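Local coordinates for protein alanine racemase (Oenococcus oeni PSU-1, PDB 3HUR) that belongs to the alanine racemase family, pairing an N-terminal TIM-barrel domain with a C-terminal domain built largely of beta strands, at residues A[250-262]-A[325-337]. Numbering follows the deposited sequence.
Sequences IFSVCSEIADVRF and LDRKYPIGTRVTL
Ile257 sends CG1 out beside its own backbone N and anti to its carbonyl carbon (chi1 -66°). From there an extended chi2 carries Ile257 CD1 to within 3.8 Å of Tyr329 CB. The Ile257 and Thr333 side chains run side by side in the same direction, whereas Tyr329 is met at a slant. Val260 extends the apolar patch through CG1, 4.0 Å from Leu325 CD1, while its CG2 methyl rests against the backbone carbonyl Tyr329 O.

The backbone of Ile257 is gripped at both ends. Its N donates to Thr333 O (3.1 Å), and its O receives Gly332 N in the carbonyl plane at 2.9 Å. Gly332 belongs to the type II turn 330-333, which Thr333 N closes onto Pro330 O; Thr333 OG1 donates to the same oxygen at 2.6 Å, fixing the hydroxyl. Beyond the turn, Ser255 and Val335 form a hydrogen-bonded antiparallel pair, and Leu337 N reaches Val253 O almost straight (N-H...O 174°). Ser255 OG donates to Pro9 O.

Strand 251-263, whose classic bulge at Ala258 and Asp259 opposite Thr285 is contacted by the second subunit, also pairs with strands 10-15 and 281-286, an antiparallel arrangement within the beta-rich C-terminal domain of the alanine racemase fold.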
# COMPACT_ATOMS: atom_id res chain seq x y z
N ILE A 250 -7.62 6.32 -26.05
CA ILE A 250 -7.65 7.77 -26.17
C ILE A 250 -6.74 8.49 -25.18
O ILE A 250 -6.48 9.68 -25.34
CB ILE A 250 -9.11 8.35 -26.07
CG1 ILE A 250 -9.63 8.42 -24.64
CG2 ILE A 250 -10.06 7.51 -26.91
CD1 ILE A 250 -11.00 9.04 -24.57
N PHE A 251 -6.24 7.78 -24.19
CA PHE A 251 -5.51 8.45 -23.11
C PHE A 251 -4.08 7.93 -23.07
O PHE A 251 -3.83 6.85 -23.54
CB PHE A 251 -6.19 8.18 -21.76
CG PHE A 251 -6.31 6.74 -21.45
CD1 PHE A 251 -5.34 6.09 -20.76
CD2 PHE A 251 -7.38 6.01 -21.94
CE1 PHE A 251 -5.43 4.72 -20.51
CE2 PHE A 251 -7.48 4.65 -21.71
CZ PHE A 251 -6.50 3.99 -20.99
N SER A 252 -3.18 8.74 -22.50
CA SER A 252 -1.80 8.42 -22.23
C SER A 252 -1.43 9.09 -20.92
O SER A 252 -2.01 10.13 -20.54
CB SER A 252 -0.92 9.04 -23.26
OG SER A 252 -1.06 8.42 -24.52
N VAL A 253 -0.46 8.50 -20.22
CA VAL A 253 0.17 9.18 -19.12
C VAL A 253 1.50 9.69 -19.72
O VAL A 253 2.23 8.94 -20.39
CB VAL A 253 0.37 8.30 -17.89
CG1 VAL A 253 1.10 9.11 -16.78
CG2 VAL A 253 -0.95 7.78 -17.37
N CYS A 254 1.77 10.97 -19.51
CA CYS A 254 2.92 11.60 -20.06
C CYS A 254 3.71 12.30 -18.99
O CYS A 254 3.20 12.64 -17.92
CB CYS A 254 2.48 12.69 -21.03
SG CYS A 254 1.58 12.14 -22.42
N SER A 255 4.95 12.60 -19.35
CA SER A 255 5.80 13.44 -18.57
C SER A 255 6.71 14.21 -19.55
O SER A 255 6.40 14.31 -20.74
CB SER A 255 6.60 12.59 -17.59
OG SER A 255 7.44 13.40 -16.78
N GLU A 256 7.81 14.76 -19.04
CA GLU A 256 8.74 15.53 -19.86
C GLU A 256 10.15 15.43 -19.31
O GLU A 256 10.32 15.11 -18.17
CB GLU A 256 8.30 17.00 -19.93
CG GLU A 256 8.43 17.74 -18.61
CD GLU A 256 7.81 19.13 -18.65
OE1 GLU A 256 8.27 19.96 -19.44
OE2 GLU A 256 6.87 19.41 -17.89
N ILE A 257 11.14 15.71 -20.14
CA ILE A 257 12.53 15.66 -19.73
C ILE A 257 12.80 16.88 -18.84
O ILE A 257 12.61 18.00 -19.31
CB ILE A 257 13.48 15.74 -20.96
CG1 ILE A 257 13.33 14.52 -21.85
CG2 ILE A 257 14.94 15.89 -20.53
CD1 ILE A 257 14.30 14.48 -23.03
N ALA A 258 13.25 16.64 -17.61
CA ALA A 258 13.62 17.68 -16.63
C ALA A 258 15.13 17.97 -16.59
O ALA A 258 15.54 19.03 -16.14
CB ALA A 258 13.12 17.31 -15.20
N ASP A 259 15.94 17.03 -17.06
CA ASP A 259 17.38 17.17 -17.05
C ASP A 259 18.02 16.26 -18.11
O ASP A 259 17.63 15.10 -18.25
CB ASP A 259 17.90 16.83 -15.65
CG ASP A 259 19.37 17.27 -15.41
OD1 ASP A 259 19.79 18.28 -16.00
OD2 ASP A 259 20.07 16.59 -14.59
N VAL A 260 18.98 16.80 -18.85
CA VAL A 260 19.83 16.01 -19.78
C VAL A 260 21.32 16.16 -19.42
O VAL A 260 21.82 17.27 -19.25
CB VAL A 260 19.67 16.46 -21.23
CG1 VAL A 260 20.28 15.41 -22.15
CG2 VAL A 260 18.21 16.67 -21.57
N ARG A 261 21.99 15.02 -19.29
CA ARG A 261 23.40 14.93 -18.94
C ARG A 261 24.14 14.08 -20.00
O ARG A 261 23.69 12.99 -20.35
CB ARG A 261 23.55 14.23 -17.59
CG ARG A 261 23.13 15.06 -16.33
CD ARG A 261 23.28 14.19 -15.07
NE ARG A 261 22.37 13.05 -15.13
CZ ARG A 261 22.49 11.89 -14.48
NH1 ARG A 261 23.51 11.63 -13.67
NH2 ARG A 261 21.55 10.95 -14.66
N PHE A 262 25.28 14.59 -20.49
CA PHE A 262 26.24 13.76 -21.23
C PHE A 262 26.95 12.90 -20.20
O PHE A 262 27.62 13.42 -19.33
CB PHE A 262 27.25 14.65 -21.98
CG PHE A 262 28.05 13.95 -23.07
CD1 PHE A 262 28.00 14.41 -24.38
CD2 PHE A 262 28.88 12.86 -22.77
CE1 PHE A 262 28.74 13.80 -25.40
CE2 PHE A 262 29.63 12.23 -23.78
CZ PHE A 262 29.56 12.70 -25.10
N LEU A 325 18.93 8.42 -24.33
CA LEU A 325 18.36 9.03 -25.54
C LEU A 325 19.20 8.69 -26.79
O LEU A 325 20.39 8.39 -26.69
CB LEU A 325 18.31 10.54 -25.38
CG LEU A 325 17.72 11.10 -24.08
CD1 LEU A 325 18.04 12.61 -23.89
CD2 LEU A 325 16.21 10.84 -24.02
N ASP A 326 18.60 8.77 -27.97
CA ASP A 326 19.32 8.39 -29.20
C ASP A 326 20.16 9.56 -29.69
O ASP A 326 21.26 9.38 -30.20
CB ASP A 326 18.41 7.72 -30.28
CG ASP A 326 17.24 8.59 -30.76
OD1 ASP A 326 17.02 9.71 -30.23
OD2 ASP A 326 16.51 8.13 -31.70
N ARG A 327 19.66 10.77 -29.49
CA ARG A 327 20.44 11.98 -29.72
C ARG A 327 20.16 12.87 -28.52
O ARG A 327 19.58 12.41 -27.55
CB ARG A 327 20.04 12.65 -31.05
CG ARG A 327 18.58 12.51 -31.41
CD ARG A 327 18.15 13.56 -32.42
NE ARG A 327 17.60 14.75 -31.77
CZ ARG A 327 16.38 15.26 -31.99
NH1 ARG A 327 16.00 16.35 -31.31
NH2 ARG A 327 15.56 14.71 -32.89
N LYS A 328 20.57 14.12 -28.58
CA LYS A 328 20.35 15.04 -27.48
C LYS A 328 18.95 15.62 -27.67
O LYS A 328 18.61 15.99 -28.80
CB LYS A 328 21.43 16.15 -27.51
CG LYS A 328 21.36 17.20 -26.38
CD LYS A 328 22.13 18.48 -26.75
CE LYS A 328 22.21 19.48 -25.57
NZ LYS A 328 22.17 20.93 -26.02
N TYR A 329 18.13 15.68 -26.61
CA TYR A 329 16.86 16.43 -26.70
C TYR A 329 16.84 17.57 -25.72
O TYR A 329 17.47 17.50 -24.68
CB TYR A 329 15.64 15.54 -26.47
CG TYR A 329 15.42 14.54 -27.56
CD1 TYR A 329 16.25 13.43 -27.66
CD2 TYR A 329 14.42 14.70 -28.49
CE1 TYR A 329 16.08 12.49 -28.66
CE2 TYR A 329 14.25 13.76 -29.52
CZ TYR A 329 15.09 12.66 -29.58
OH TYR A 329 14.95 11.73 -30.57
N PRO A 330 16.09 18.63 -26.02
CA PRO A 330 15.99 19.74 -25.11
C PRO A 330 15.04 19.46 -23.95
O PRO A 330 14.06 18.72 -24.08
CB PRO A 330 15.40 20.83 -25.99
CG PRO A 330 14.55 20.11 -26.91
CD PRO A 330 15.30 18.87 -27.24
N ILE A 331 15.28 20.14 -22.82
CA ILE A 331 14.43 19.92 -21.68
C ILE A 331 13.04 20.35 -22.11
O ILE A 331 12.88 21.18 -22.97
CB ILE A 331 14.95 20.65 -20.39
CG1 ILE A 331 14.83 22.15 -20.51
CG2 ILE A 331 16.40 20.23 -20.04
CD1 ILE A 331 13.71 22.69 -19.69
N GLY A 332 12.03 19.73 -21.53
CA GLY A 332 10.65 20.09 -21.89
C GLY A 332 10.06 19.20 -22.96
O GLY A 332 8.90 19.31 -23.25
N THR A 333 10.88 18.32 -23.53
CA THR A 333 10.45 17.36 -24.52
C THR A 333 9.53 16.32 -23.92
O THR A 333 9.87 15.72 -22.92
CB THR A 333 11.67 16.63 -25.11
OG1 THR A 333 12.48 17.58 -25.82
CG2 THR A 333 11.27 15.51 -26.03
N ARG A 334 8.38 16.09 -24.57
CA ARG A 334 7.35 15.22 -24.06
C ARG A 334 7.78 13.79 -24.00
O ARG A 334 8.48 13.35 -24.88
CB ARG A 334 6.11 15.28 -24.95
CG ARG A 334 4.93 14.47 -24.38
CD ARG A 334 3.66 14.80 -25.12
NE ARG A 334 3.49 13.88 -26.23
CZ ARG A 334 2.48 13.88 -27.08
NH1 ARG A 334 1.51 14.79 -27.00
NH2 ARG A 334 2.45 12.95 -28.03
N VAL A 335 7.34 13.08 -22.97
CA VAL A 335 7.57 11.65 -22.83
C VAL A 335 6.24 10.94 -22.59
O VAL A 335 5.37 11.47 -21.91
CB VAL A 335 8.48 11.38 -21.67
CG1 VAL A 335 8.64 9.92 -21.48
CG2 VAL A 335 9.85 12.07 -21.89
N THR A 336 6.07 9.78 -23.20
CA THR A 336 4.83 9.01 -23.05
C THR A 336 5.16 7.65 -22.43
O THR A 336 6.08 6.97 -22.85
CB THR A 336 4.09 8.81 -24.38
OG1 THR A 336 3.79 10.09 -24.94
CG2 THR A 336 2.78 8.08 -24.15
N LEU A 337 4.40 7.29 -21.42
CA LEU A 337 4.60 6.05 -20.73
C LEU A 337 3.89 4.95 -21.48
O LEU A 337 2.93 5.21 -22.19
CB LEU A 337 4.11 6.18 -19.29
CG LEU A 337 5.31 6.71 -18.50
CD1 LEU A 337 5.08 8.06 -17.96
CD2 LEU A 337 5.73 5.68 -17.43